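Local atomic coordinates of oxygenase-reductase (Streptomyces fradiae, PDB entry 4OSP), a protein that probably reduces the C-6 ketone of angucyclinones with NADPH through this C-terminal short-chain dehydrogenase/reductase domain of a longer urdamycin-pathway oxygenase-reductase. Residues G29-I34 / G229-V234; G40-V45 / R90-R95; A59-E62 / R67-S70; S157-F162 / V168-T173; A235-F240 / L254-G259. One frame throughout, in Å; residues are numbered along the deposited sequence.

All five interactions belong to one Rossmann-type domain. Interaction 3 lies within the loop closed by interaction 2, and the two share the edge of the sheet where strands 42-47 and 67-72 pair; their centres are 9 Å apart. Interaction 1 joins helix 27-38 to helix 231-242, which interaction 5 then packs on strand 253-256; Thr-32 CG2 and Val-238 CG1 meet at 3.5 Å between them. Residues that bind NADP(+), Ile-28 and Thr-203, border interaction 1, while Tyr-170 of interaction 4 lies about 4 Å, side chain to side chain, from Lys-174, another cofactor-binding residue. Interaction 4 sits about 32 Å, centre to centre, from interactions 2 and 3, across the middle of the chain.

Interaction 1 (G29-I34 / G229-V234); sequences GRATAI and GEVTDV
Where Val-231 comes up against Ala-31, Asp-233 N bonds back to Glu-230 O, 2.8 Å away, in the turn that leads into helix 231-242. On the side chain of Asp-233, OD1 forms a salt bridge with Arg-247 of the second subunit. Across the contact itself no polar bond is made. The Ala-31 methyl points toward the turn at Val-231, with its CB 3.5 Å from Val-231 CG2 and 3.7 Å from the carbonyl oxygen, Val-231 O. It therefore rests on both a side-chain branch and the backbone of the same residue. Val-231 presents CG2 because its chi1 of -65° turns CG1 away from the carbonyl carbon, leaving CG2 between the backbone N and that carbon. The closest pair of CA atoms, those of Ala-31 and Thr-232, is 5.8 Å apart, a short approach that a residue as small as alanine permits. Gly-29 closes the TGxxxGxG signature of the short-chain dehydrogenases, and helix 27-38 is the one that follows this glycine-rich cofactor loop. Val-231 in turn lies beside Ile-28 and Thr-203, both seen to bind NADP(+). One residue along from Ala-31, Thr-32 returns its OG1 to Ile-28 O within its own helix and lays its side chain on Ala-235 and Val-238, so the two helices continue to pack beyond the first turn.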
# COMPACT_ATOMS: atom_id res chain seq x y z
N GLY B 29 -6.51 -12.32 21.98
CA GLY B 29 -7.95 -12.54 22.12
C GLY B 29 -8.42 -12.22 23.53
O GLY B 29 -9.36 -11.41 23.72
N ARG B 30 -7.77 -12.83 24.51
CA ARG B 30 -8.09 -12.62 25.92
C ARG B 30 -8.14 -11.14 26.30
O ARG B 30 -9.12 -10.68 26.86
CB ARG B 30 -7.11 -13.40 26.82
CG ARG B 30 -7.37 -13.26 28.30
CD ARG B 30 -6.44 -14.12 29.13
NE ARG B 30 -7.04 -14.43 30.43
CZ ARG B 30 -6.82 -15.54 31.14
NH1 ARG B 30 -5.97 -16.47 30.68
NH2 ARG B 30 -7.44 -15.74 32.30
N ALA B 31 -7.07 -10.41 25.98
CA ALA B 31 -6.99 -8.99 26.34
C ALA B 31 -8.06 -8.15 25.63
O ALA B 31 -8.59 -7.18 26.20
CB ALA B 31 -5.60 -8.44 26.06
N THR B 32 -8.36 -8.53 24.39
CA THR B 32 -9.40 -7.86 23.61
C THR B 32 -10.75 -8.03 24.29
O THR B 32 -11.48 -7.03 24.50
CB THR B 32 -9.47 -8.38 22.16
OG1 THR B 32 -8.21 -8.13 21.51
CG2 THR B 32 -10.58 -7.67 21.40
N ALA B 33 -11.09 -9.28 24.64
CA ALA B 33 -12.32 -9.56 25.36
C ALA B 33 -12.40 -8.73 26.65
O ALA B 33 -13.43 -8.12 26.96
CB ALA B 33 -12.47 -11.05 25.64
N ILE B 34 -11.29 -8.68 27.38
CA ILE B 34 -11.22 -7.90 28.62
C ILE B 34 -11.46 -6.39 28.40
O ILE B 34 -12.25 -5.77 29.12
CB ILE B 34 -9.89 -8.17 29.38
CG1 ILE B 34 -9.91 -9.58 29.98
CG2 ILE B 34 -9.64 -7.11 30.45
CD1 ILE B 34 -8.55 -10.11 30.43
N GLY B 229 5.70 -6.03 22.00
CA GLY B 229 4.32 -5.64 22.26
C GLY B 229 3.70 -6.43 23.40
O GLY B 229 4.07 -7.58 23.66
N GLU B 230 2.75 -5.78 24.08
CA GLU B 230 1.90 -6.44 25.04
C GLU B 230 0.55 -6.73 24.39
O GLU B 230 0.12 -6.02 23.48
CB GLU B 230 1.71 -5.58 26.29
CG GLU B 230 3.00 -5.09 26.95
CD GLU B 230 3.93 -6.23 27.40
OE1 GLU B 230 3.45 -7.34 27.68
OE2 GLU B 230 5.16 -5.99 27.47
N VAL B 231 -0.12 -7.79 24.85
CA VAL B 231 -1.43 -8.17 24.33
C VAL B 231 -2.38 -6.98 24.42
O VAL B 231 -3.33 -6.86 23.64
CB VAL B 231 -2.02 -9.37 25.10
CG1 VAL B 231 -1.15 -10.60 24.88
CG2 VAL B 231 -2.15 -9.05 26.58
N THR B 232 -2.06 -6.09 25.34
CA THR B 232 -2.89 -4.96 25.66
C THR B 232 -2.71 -3.81 24.64
O THR B 232 -3.61 -2.97 24.45
CB THR B 232 -2.58 -4.52 27.11
OG1 THR B 232 -3.76 -4.04 27.76
CG2 THR B 232 -1.45 -3.48 27.18
N ASP B 233 -1.56 -3.78 23.96
CA ASP B 233 -1.30 -2.79 22.92
C ASP B 233 -2.18 -3.02 21.70
O ASP B 233 -2.59 -2.07 21.02
CB ASP B 233 0.17 -2.82 22.52
CG ASP B 233 1.09 -2.43 23.65
OD1 ASP B 233 0.73 -1.53 24.43
OD2 ASP B 233 2.17 -3.04 23.79
N VAL B 234 -2.47 -4.29 21.43
CA VAL B 234 -3.35 -4.68 20.35
C VAL B 234 -4.81 -4.57 20.77
O VAL B 234 -5.66 -4.10 20.02
CB VAL B 234 -3.04 -6.11 19.88
CG1 VAL B 234 -3.89 -6.46 18.68
CG2 VAL B 234 -1.56 -6.26 19.54

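Interaction 2 (G40-V45 / R90-R95); sequences GALVAV and RGLKER
This is an apolar strand-to-helix contact on one face of the Rossmann sheet: Leu-42, at the start of strand 42-47, packs under the last turns of helix 80-96. Its two methyls split the work. CD2 lies 4.1 Å from Leu-92 CD2, and also 4.1 Å from Arg-95 CB, while CD1 faces the Arg-95 methylene CD at a similar distance. Leu-92 and Arg-95 are three residues apart, hence on the same side of the helix, and CD2 touches both. The Leu-42 and Arg-95 side chains run at about a right angle to each other. A chi1 of 159° sets Leu-42 CG anti to the backbone N, and from there CD1 meets Arg-95 and CD2 meets Arg-95 and Leu-92. The arginine is extended from CG to NE, and its guanidinium bends back to its own helix, where NH1 gives a hydrogen bond of 3.0 Å to Gly-91 O, 156° at the hydrogen. That oxygen lies almost in the guanidinium plane. Phe-69 of the neighbouring strand 67-72 packs on Arg-95 as well, and Thr-18 of strand 18-21 touches both leucines. With no hydrogen bond linking the two segments, hydrophobic burial and dispersion hold them together: the arginine contributes its aliphatic stem, and the charged end is accommodated by a carbonyl one turn back.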
# COMPACT_ATOMS: atom_id res chain seq x y z
N GLY B 40 -17.94 -1.72 28.73
CA GLY B 40 -19.38 -1.94 28.98
C GLY B 40 -20.05 -3.01 28.12
O GLY B 40 -21.25 -3.23 28.23
N ALA B 41 -19.27 -3.67 27.28
CA ALA B 41 -19.82 -4.66 26.35
C ALA B 41 -20.01 -6.01 27.02
O ALA B 41 -19.16 -6.44 27.82
CB ALA B 41 -18.91 -4.80 25.13
N LEU B 42 -21.11 -6.68 26.70
CA LEU B 42 -21.27 -8.09 27.07
C LEU B 42 -20.57 -8.96 26.03
O LEU B 42 -20.88 -8.90 24.83
CB LEU B 42 -22.75 -8.47 27.21
CG LEU B 42 -23.03 -9.98 27.10
CD1 LEU B 42 -22.56 -10.72 28.34
CD2 LEU B 42 -24.50 -10.26 26.84
N VAL B 43 -19.62 -9.77 26.49
CA VAL B 43 -18.68 -10.44 25.61
C VAL B 43 -18.82 -11.95 25.66
O VAL B 43 -18.85 -12.55 26.74
CB VAL B 43 -17.21 -10.07 25.94
CG1 VAL B 43 -16.25 -10.74 24.97
CG2 VAL B 43 -17.02 -8.55 25.94
N ALA B 44 -18.89 -12.56 24.48
CA ALA B 44 -18.81 -14.00 24.36
C ALA B 44 -17.36 -14.40 24.15
O ALA B 44 -16.75 -14.06 23.14
CB ALA B 44 -19.68 -14.49 23.21
N VAL B 45 -16.79 -15.07 25.15
CA VAL B 45 -15.43 -15.55 25.07
C VAL B 45 -15.48 -16.91 24.43
O VAL B 45 -16.06 -17.84 24.99
CB VAL B 45 -14.80 -15.66 26.48
CG1 VAL B 45 -13.40 -16.27 26.41
CG2 VAL B 45 -14.77 -14.30 27.16
N ARG B 90 -27.92 -18.82 22.10
CA ARG B 90 -28.46 -19.18 23.40
C ARG B 90 -27.94 -18.22 24.48
O ARG B 90 -28.72 -17.58 25.18
CB ARG B 90 -28.13 -20.63 23.75
CG ARG B 90 -28.90 -21.19 24.94
CD ARG B 90 -28.71 -22.69 25.07
NE ARG B 90 -27.36 -23.03 25.53
CZ ARG B 90 -26.35 -23.35 24.73
NH1 ARG B 90 -26.53 -23.41 23.42
NH2 ARG B 90 -25.16 -23.63 25.24
N GLY B 91 -26.62 -18.09 24.58
CA GLY B 91 -25.99 -17.22 25.57
C GLY B 91 -26.44 -15.77 25.51
O GLY B 91 -26.66 -15.13 26.55
N LEU B 92 -26.56 -15.23 24.29
CA LEU B 92 -26.96 -13.85 24.11
C LEU B 92 -28.43 -13.62 24.48
O LEU B 92 -28.78 -12.63 25.13
CB LEU B 92 -26.69 -13.38 22.68
CG LEU B 92 -25.25 -13.02 22.27
CD1 LEU B 92 -25.17 -12.76 20.77
CD2 LEU B 92 -24.74 -11.82 23.05
N LYS B 93 -29.28 -14.55 24.05
CA LYS B 93 -30.73 -14.49 24.32
C LYS B 93 -31.02 -14.53 25.83
O LYS B 93 -31.85 -13.77 26.32
CB LYS B 93 -31.44 -15.66 23.61
CG LYS B 93 -32.97 -15.65 23.70
CD LYS B 93 -33.56 -14.48 22.92
CE LYS B 93 -35.03 -14.69 22.61
NZ LYS B 93 -35.51 -13.64 21.68
N GLU B 94 -30.33 -15.42 26.55
CA GLU B 94 -30.48 -15.54 28.00
C GLU B 94 -30.18 -14.25 28.77
O GLU B 94 -30.84 -13.95 29.76
CB GLU B 94 -29.56 -16.63 28.53
CG GLU B 94 -30.00 -18.03 28.21
CD GLU B 94 -29.21 -19.05 29.00
OE1 GLU B 94 -28.62 -18.66 30.03
OE2 GLU B 94 -29.19 -20.24 28.58
N ARG B 95 -29.17 -13.51 28.32
CA ARG B 95 -28.70 -12.36 29.08
C ARG B 95 -29.27 -11.03 28.61
O ARG B 95 -29.20 -10.04 29.33
CB ARG B 95 -27.17 -12.33 29.11
CG ARG B 95 -26.58 -13.52 29.83
CD ARG B 95 -25.13 -13.77 29.46
NE ARG B 95 -24.59 -14.88 30.24
CZ ARG B 95 -24.73 -16.17 29.93
NH1 ARG B 95 -25.38 -16.53 28.83
NH2 ARG B 95 -24.20 -17.09 30.71

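Interaction 3 (A59-E62 / R67-S70); sequences ATIE and RAFS
Ile-61 starts its contact at CB, 4.1 Å from the methyl carbon CB of Ala-68, and both branches beyond it carry the contact on. The setting is the beta-alpha-beta unit of strand 42-47, helix 51-63 and strand 67-72, a Rossmann crossover in which the helix packs on the strand it has just led to. Moving out from CB, the branch methyl CG2 sits 3.7 Å from Arg-67 N and 3.8 Å from Ala-68 CB. It is placed there by a chi1 of -76°, which puts CG2 anti to the backbone N while CG1 lies beside that N. CG1 heads for a different neighbour, the backbone of Ile-34 in helix 27-38. At the tip, CD1 returns to the strand and reaches Ala-68 CB at 3.8 Å, the same distance as CG2. The alanine methyl is thus met by both arms of the isoleucine, while CD1 also touches Ala-33 O of helix 27-38. Ile-61 is therefore wedged between helix 27-38 and strand 67-72, and the Ala-68 methyl packs further on Val-58, a turn earlier in helix 51-63. The polar groups beside this packing do not bond across the two segments. The extended Glu-62 chain comes near the backbone of Ala-68, where its OE2 is 4.2 Å from Ala-68 O. Any pull from the opposite charge of Arg-67 would be at most a loose electrostatic one, for Glu-62 OE2 and Arg-67 NE stand 5.2 Å apart.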
# COMPACT_ATOMS: atom_id res chain seq x y z
N ALA B 59 -14.34 -14.97 34.31
CA ALA B 59 -14.15 -14.62 35.72
C ALA B 59 -13.42 -13.28 35.87
O ALA B 59 -13.83 -12.43 36.66
CB ALA B 59 -13.40 -15.72 36.45
N THR B 60 -12.36 -13.08 35.08
CA THR B 60 -11.60 -11.83 35.16
C THR B 60 -12.46 -10.63 34.79
O THR B 60 -12.40 -9.58 35.45
CB THR B 60 -10.37 -11.88 34.25
OG1 THR B 60 -9.55 -12.99 34.63
CG2 THR B 60 -9.56 -10.58 34.35
N ILE B 61 -13.26 -10.79 33.73
CA ILE B 61 -14.15 -9.74 33.25
C ILE B 61 -15.20 -9.41 34.32
O ILE B 61 -15.54 -8.24 34.55
CB ILE B 61 -14.82 -10.16 31.91
CG1 ILE B 61 -13.81 -10.04 30.76
CG2 ILE B 61 -16.09 -9.35 31.64
CD1 ILE B 61 -14.22 -10.70 29.46
N GLU B 62 -15.69 -10.45 34.99
CA GLU B 62 -16.67 -10.27 36.05
C GLU B 62 -16.09 -9.59 37.30
O GLU B 62 -16.70 -8.66 37.83
CB GLU B 62 -17.37 -11.59 36.37
CG GLU B 62 -18.38 -12.00 35.30
CD GLU B 62 -19.07 -13.32 35.59
OE1 GLU B 62 -18.44 -14.21 36.19
OE2 GLU B 62 -20.23 -13.48 35.18
N ARG B 67 -19.51 -8.06 32.10
CA ARG B 67 -20.39 -9.19 31.77
C ARG B 67 -19.79 -10.01 30.63
O ARG B 67 -19.34 -9.45 29.62
CB ARG B 67 -21.78 -8.69 31.36
CG ARG B 67 -22.50 -7.86 32.42
CD ARG B 67 -22.89 -8.70 33.63
NE ARG B 67 -23.55 -9.95 33.26
CZ ARG B 67 -24.81 -10.04 32.84
NH1 ARG B 67 -25.56 -8.95 32.73
NH2 ARG B 67 -25.34 -11.22 32.53
N ALA B 68 -19.76 -11.33 30.79
CA ALA B 68 -19.22 -12.24 29.78
C ALA B 68 -19.74 -13.67 29.96
O ALA B 68 -20.18 -14.05 31.03
CB ALA B 68 -17.70 -12.22 29.81
N PHE B 69 -19.68 -14.45 28.88
CA PHE B 69 -19.92 -15.89 28.96
C PHE B 69 -19.02 -16.66 28.00
O PHE B 69 -18.56 -16.11 27.00
CB PHE B 69 -21.41 -16.24 28.75
CG PHE B 69 -21.93 -15.92 27.36
CD1 PHE B 69 -22.37 -14.64 27.03
CD2 PHE B 69 -22.04 -16.93 26.40
CE1 PHE B 69 -22.87 -14.36 25.77
CE2 PHE B 69 -22.54 -16.65 25.13
CZ PHE B 69 -22.96 -15.36 24.82
N SER B 70 -18.76 -17.93 28.30
CA SER B 70 -17.91 -18.72 27.42
C SER B 70 -18.69 -19.48 26.34
O SER B 70 -19.88 -19.76 26.48
CB SER B 70 -17.00 -19.66 28.22
OG SER B 70 -17.74 -20.61 28.94

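Interaction 4 (S157-F162 / V168-T173); sequences SGLTRF and VAYAMT
The backbone coils into a single 3-10 turn over 158-160, and this turn lies against the first turns of helix 168-187, with the CA atoms of Thr-160 and Ala-171 5.6 Å apart. Ser-157 OG accepts from Leu-159 N at 3.1 Å, forming an ST turn. This side chain, with OG anti to the backbone N, also faces the Tyr-170 ring: OG lies in the ring plane at its edge, 3.7 Å from CE2, while it is 3.9 Å from the phenolic OH. Leu-159 comes to the same CE2 with its methyl CD1, at 3.8 Å, its chain crossing the tyrosine side chain at about a right angle. The carbonyl Ser-157 O is gripped twice. Thr-160 OG1 donates at 3.0 Å nearly along the C=O axis, and Thr-160 N bonds to it too, which fixes the turn; Tyr-253 OH adds a weak bond. Beyond, Thr-160 CG2 and Leu-159 O pack on Ala-171, and Gln-179 of the third subunit bonds to Thr-160 O. In helix 168-187, Tyr-170 and Lys-174, which is seen to bind NADP(+), have the YxxxK spacing of short-chain dehydrogenases, and Ser-157 lies thirteen residues before the tyrosine, so the arrangement is consistent with the Ser-Tyr-Lys site of that family.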
# COMPACT_ATOMS: atom_id res chain seq x y z
N SER B 157 -2.09 -10.04 10.61
CA SER B 157 -0.72 -10.29 11.03
C SER B 157 0.23 -9.33 10.32
O SER B 157 0.04 -9.02 9.14
CB SER B 157 -0.31 -11.72 10.69
OG SER B 157 0.99 -12.00 11.19
N GLY B 158 1.24 -8.86 11.06
CA GLY B 158 2.38 -8.16 10.46
C GLY B 158 3.15 -9.01 9.45
O GLY B 158 3.84 -8.47 8.58
N LEU B 159 3.00 -10.33 9.55
CA LEU B 159 3.59 -11.27 8.59
C LEU B 159 3.03 -11.18 7.15
O LEU B 159 3.61 -11.75 6.23
CB LEU B 159 3.48 -12.72 9.10
CG LEU B 159 4.32 -13.12 10.32
CD1 LEU B 159 4.04 -14.56 10.72
CD2 LEU B 159 5.82 -12.91 10.07
N THR B 160 1.91 -10.47 6.96
CA THR B 160 1.44 -10.13 5.60
C THR B 160 2.25 -8.98 4.99
O THR B 160 2.19 -8.74 3.78
CB THR B 160 -0.07 -9.75 5.56
OG1 THR B 160 -0.28 -8.48 6.20
CG2 THR B 160 -0.95 -10.83 6.20
N ARG B 161 3.01 -8.28 5.84
CA ARG B 161 3.76 -7.09 5.43
C ARG B 161 5.26 -7.34 5.53
O ARG B 161 6.07 -6.60 4.97
CB ARG B 161 3.37 -5.89 6.32
CG ARG B 161 1.88 -5.56 6.34
CD ARG B 161 1.40 -5.14 4.96
NE ARG B 161 0.22 -4.28 5.00
CZ ARG B 161 -1.04 -4.72 5.04
NH1 ARG B 161 -1.29 -6.02 5.08
NH2 ARG B 161 -2.04 -3.85 5.05
N PHE B 162 5.61 -8.40 6.26
CA PHE B 162 7.00 -8.74 6.58
C PHE B 162 7.28 -10.17 6.11
O PHE B 162 6.66 -11.12 6.61
CB PHE B 162 7.21 -8.64 8.09
CG PHE B 162 8.66 -8.55 8.51
CD1 PHE B 162 9.48 -9.68 8.51
CD2 PHE B 162 9.20 -7.33 8.92
CE1 PHE B 162 10.81 -9.59 8.90
CE2 PHE B 162 10.53 -7.23 9.31
CZ PHE B 162 11.33 -8.36 9.30
N VAL B 168 4.91 -19.26 5.76
CA VAL B 168 4.35 -18.79 4.49
C VAL B 168 2.88 -19.18 4.32
O VAL B 168 2.04 -18.34 3.97
CB VAL B 168 5.22 -19.22 3.27
CG1 VAL B 168 5.44 -20.73 3.25
CG2 VAL B 168 4.60 -18.74 1.96
N ALA B 169 2.57 -20.45 4.58
CA ALA B 169 1.19 -20.92 4.48
C ALA B 169 0.26 -20.11 5.40
O ALA B 169 -0.86 -19.77 5.01
CB ALA B 169 1.13 -22.41 4.80
N TYR B 170 0.75 -19.80 6.61
CA TYR B 170 -0.01 -19.00 7.57
C TYR B 170 -0.27 -17.58 7.07
O TYR B 170 -1.37 -17.05 7.25
CB TYR B 170 0.72 -18.97 8.92
CG TYR B 170 0.25 -17.90 9.89
CD1 TYR B 170 -0.78 -18.16 10.81
CD2 TYR B 170 0.87 -16.65 9.94
CE1 TYR B 170 -1.20 -17.19 11.72
CE2 TYR B 170 0.46 -15.67 10.85
CZ TYR B 170 -0.57 -15.95 11.74
OH TYR B 170 -0.97 -14.98 12.64
N ALA B 171 0.75 -16.97 6.45
CA ALA B 171 0.62 -15.64 5.87
C ALA B 171 -0.41 -15.60 4.73
O ALA B 171 -1.17 -14.63 4.59
CB ALA B 171 1.96 -15.15 5.38
N MET B 172 -0.43 -16.66 3.92
CA MET B 172 -1.43 -16.78 2.86
C MET B 172 -2.84 -16.74 3.42
O MET B 172 -3.71 -16.03 2.89
CB MET B 172 -1.22 -18.06 2.03
CG MET B 172 0.04 -18.00 1.18
SD MET B 172 0.50 -19.57 0.45
CE MET B 172 -0.70 -19.75 -0.86
N THR B 173 -3.06 -17.47 4.51
CA THR B 173 -4.38 -17.50 5.11
C THR B 173 -4.74 -16.12 5.66
O THR B 173 -5.89 -15.70 5.57
CB THR B 173 -4.52 -18.60 6.21
OG1 THR B 173 -3.63 -18.32 7.30
CG2 THR B 173 -4.23 -19.99 5.63

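Interaction 5 (A235-F240 / L254-G259); sequences ADVVAF and LDASGG
Val-237 of helix 231-242 packs against Leu-254 and Ala-256 of strand 253-256, the last strand of the Rossmann fold in chain order, and the apolar contacts come first. One valine arm, CG1, rests 3.7 Å from Leu-254 CD2 and 4.1 Å from Leu-254 CB. The other, CG2, meets the Ala-256 methyl CB at 4.0 Å. A chi1 of 173° sends CG1 away from the backbone N and CG2 away from the carbonyl carbon, so that each arm faces a different strand residue. Leu-254 and Val-237 both also pack on Ile-249 of the second subunit, and Phe-240, a turn on, stacks with the same residue of that subunit, which makes this part of the fold an assembly interface. The salt bridges belong to Asp-236: OD1 pairs with Arg-35 of the same chain and OD2 with Arg-247 of the second subunit. Hydrogen bonds shape the chain at 254-257: Asp-255 is the centre of an inverse gamma turn, with a weak bond from Ala-256 N to Leu-254 O. Finally, Ser-257 OG donates to Asp-255 OD1 on its syn side at 2.6 Å, 22° out of the carboxylate plane.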
# COMPACT_ATOMS: atom_id res chain seq x y z
N ALA B 235 -5.10 -4.97 22.01
CA ALA B 235 -6.46 -4.98 22.51
C ALA B 235 -7.06 -3.57 22.50
O ALA B 235 -8.23 -3.39 22.22
CB ALA B 235 -6.49 -5.57 23.91
N ASP B 236 -6.22 -2.57 22.77
CA ASP B 236 -6.68 -1.19 22.90
C ASP B 236 -7.02 -0.55 21.55
O ASP B 236 -7.80 0.41 21.48
CB ASP B 236 -5.66 -0.35 23.66
CG ASP B 236 -5.59 -0.71 25.14
OD1 ASP B 236 -6.50 -1.41 25.64
OD2 ASP B 236 -4.63 -0.29 25.82
N VAL B 237 -6.44 -1.08 20.49
CA VAL B 237 -6.73 -0.60 19.15
C VAL B 237 -8.07 -1.18 18.70
O VAL B 237 -8.92 -0.47 18.18
CB VAL B 237 -5.61 -0.98 18.16
CG1 VAL B 237 -6.02 -0.63 16.74
CG2 VAL B 237 -4.33 -0.25 18.54
N VAL B 238 -8.25 -2.48 18.94
CA VAL B 238 -9.52 -3.15 18.65
C VAL B 238 -10.69 -2.43 19.32
O VAL B 238 -11.72 -2.21 18.70
CB VAL B 238 -9.51 -4.63 19.12
CG1 VAL B 238 -10.87 -5.26 18.83
CG2 VAL B 238 -8.40 -5.40 18.42
N ALA B 239 -10.50 -2.04 20.58
CA ALA B 239 -11.55 -1.36 21.34
C ALA B 239 -11.94 -0.03 20.70
O ALA B 239 -13.11 0.31 20.62
CB ALA B 239 -11.12 -1.15 22.78
N PHE B 240 -10.93 0.71 20.23
CA PHE B 240 -11.18 1.93 19.49
C PHE B 240 -12.01 1.66 18.22
O PHE B 240 -13.02 2.33 17.99
CB PHE B 240 -9.86 2.60 19.12
CG PHE B 240 -10.01 3.64 18.04
CD1 PHE B 240 -10.71 4.83 18.29
CD2 PHE B 240 -9.48 3.42 16.77
CE1 PHE B 240 -10.87 5.77 17.29
CE2 PHE B 240 -9.63 4.37 15.78
CZ PHE B 240 -10.32 5.54 16.04
N LEU B 254 -5.09 -1.37 10.44
CA LEU B 254 -4.40 -0.66 11.51
C LEU B 254 -3.12 -1.36 11.93
O LEU B 254 -3.10 -2.56 12.19
CB LEU B 254 -5.33 -0.43 12.71
CG LEU B 254 -6.21 0.80 12.48
CD1 LEU B 254 -7.51 0.39 11.79
CD2 LEU B 254 -6.49 1.57 13.76
N ASP B 255 -2.04 -0.59 11.97
CA ASP B 255 -0.71 -1.14 12.20
C ASP B 255 -0.37 -1.08 13.68
O ASP B 255 0.32 -0.17 14.15
CB ASP B 255 0.31 -0.38 11.36
CG ASP B 255 1.72 -0.86 11.58
OD1 ASP B 255 1.94 -1.95 12.14
OD2 ASP B 255 2.64 -0.12 11.18
N ALA B 256 -0.88 -2.06 14.43
CA ALA B 256 -0.66 -2.15 15.88
C ALA B 256 0.55 -3.01 16.21
O ALA B 256 0.43 -4.03 16.89
CB ALA B 256 -1.90 -2.68 16.57
N SER B 257 1.72 -2.59 15.73
CA SER B 257 2.94 -3.38 15.86
C SER B 257 4.12 -2.58 16.43
O SER B 257 5.26 -3.05 16.40
CB SER B 257 3.35 -3.92 14.48
OG SER B 257 3.79 -2.87 13.64
N GLY B 258 3.86 -1.37 16.93
CA GLY B 258 4.92 -0.50 17.43
C GLY B 258 5.97 -0.17 16.39
O GLY B 258 7.17 -0.24 16.67
N GLY B 259 5.52 0.17 15.19
CA GLY B 259 6.42 0.63 14.12
C GLY B 259 7.38 -0.43 13.60
O GLY B 259 8.49 -0.11 13.21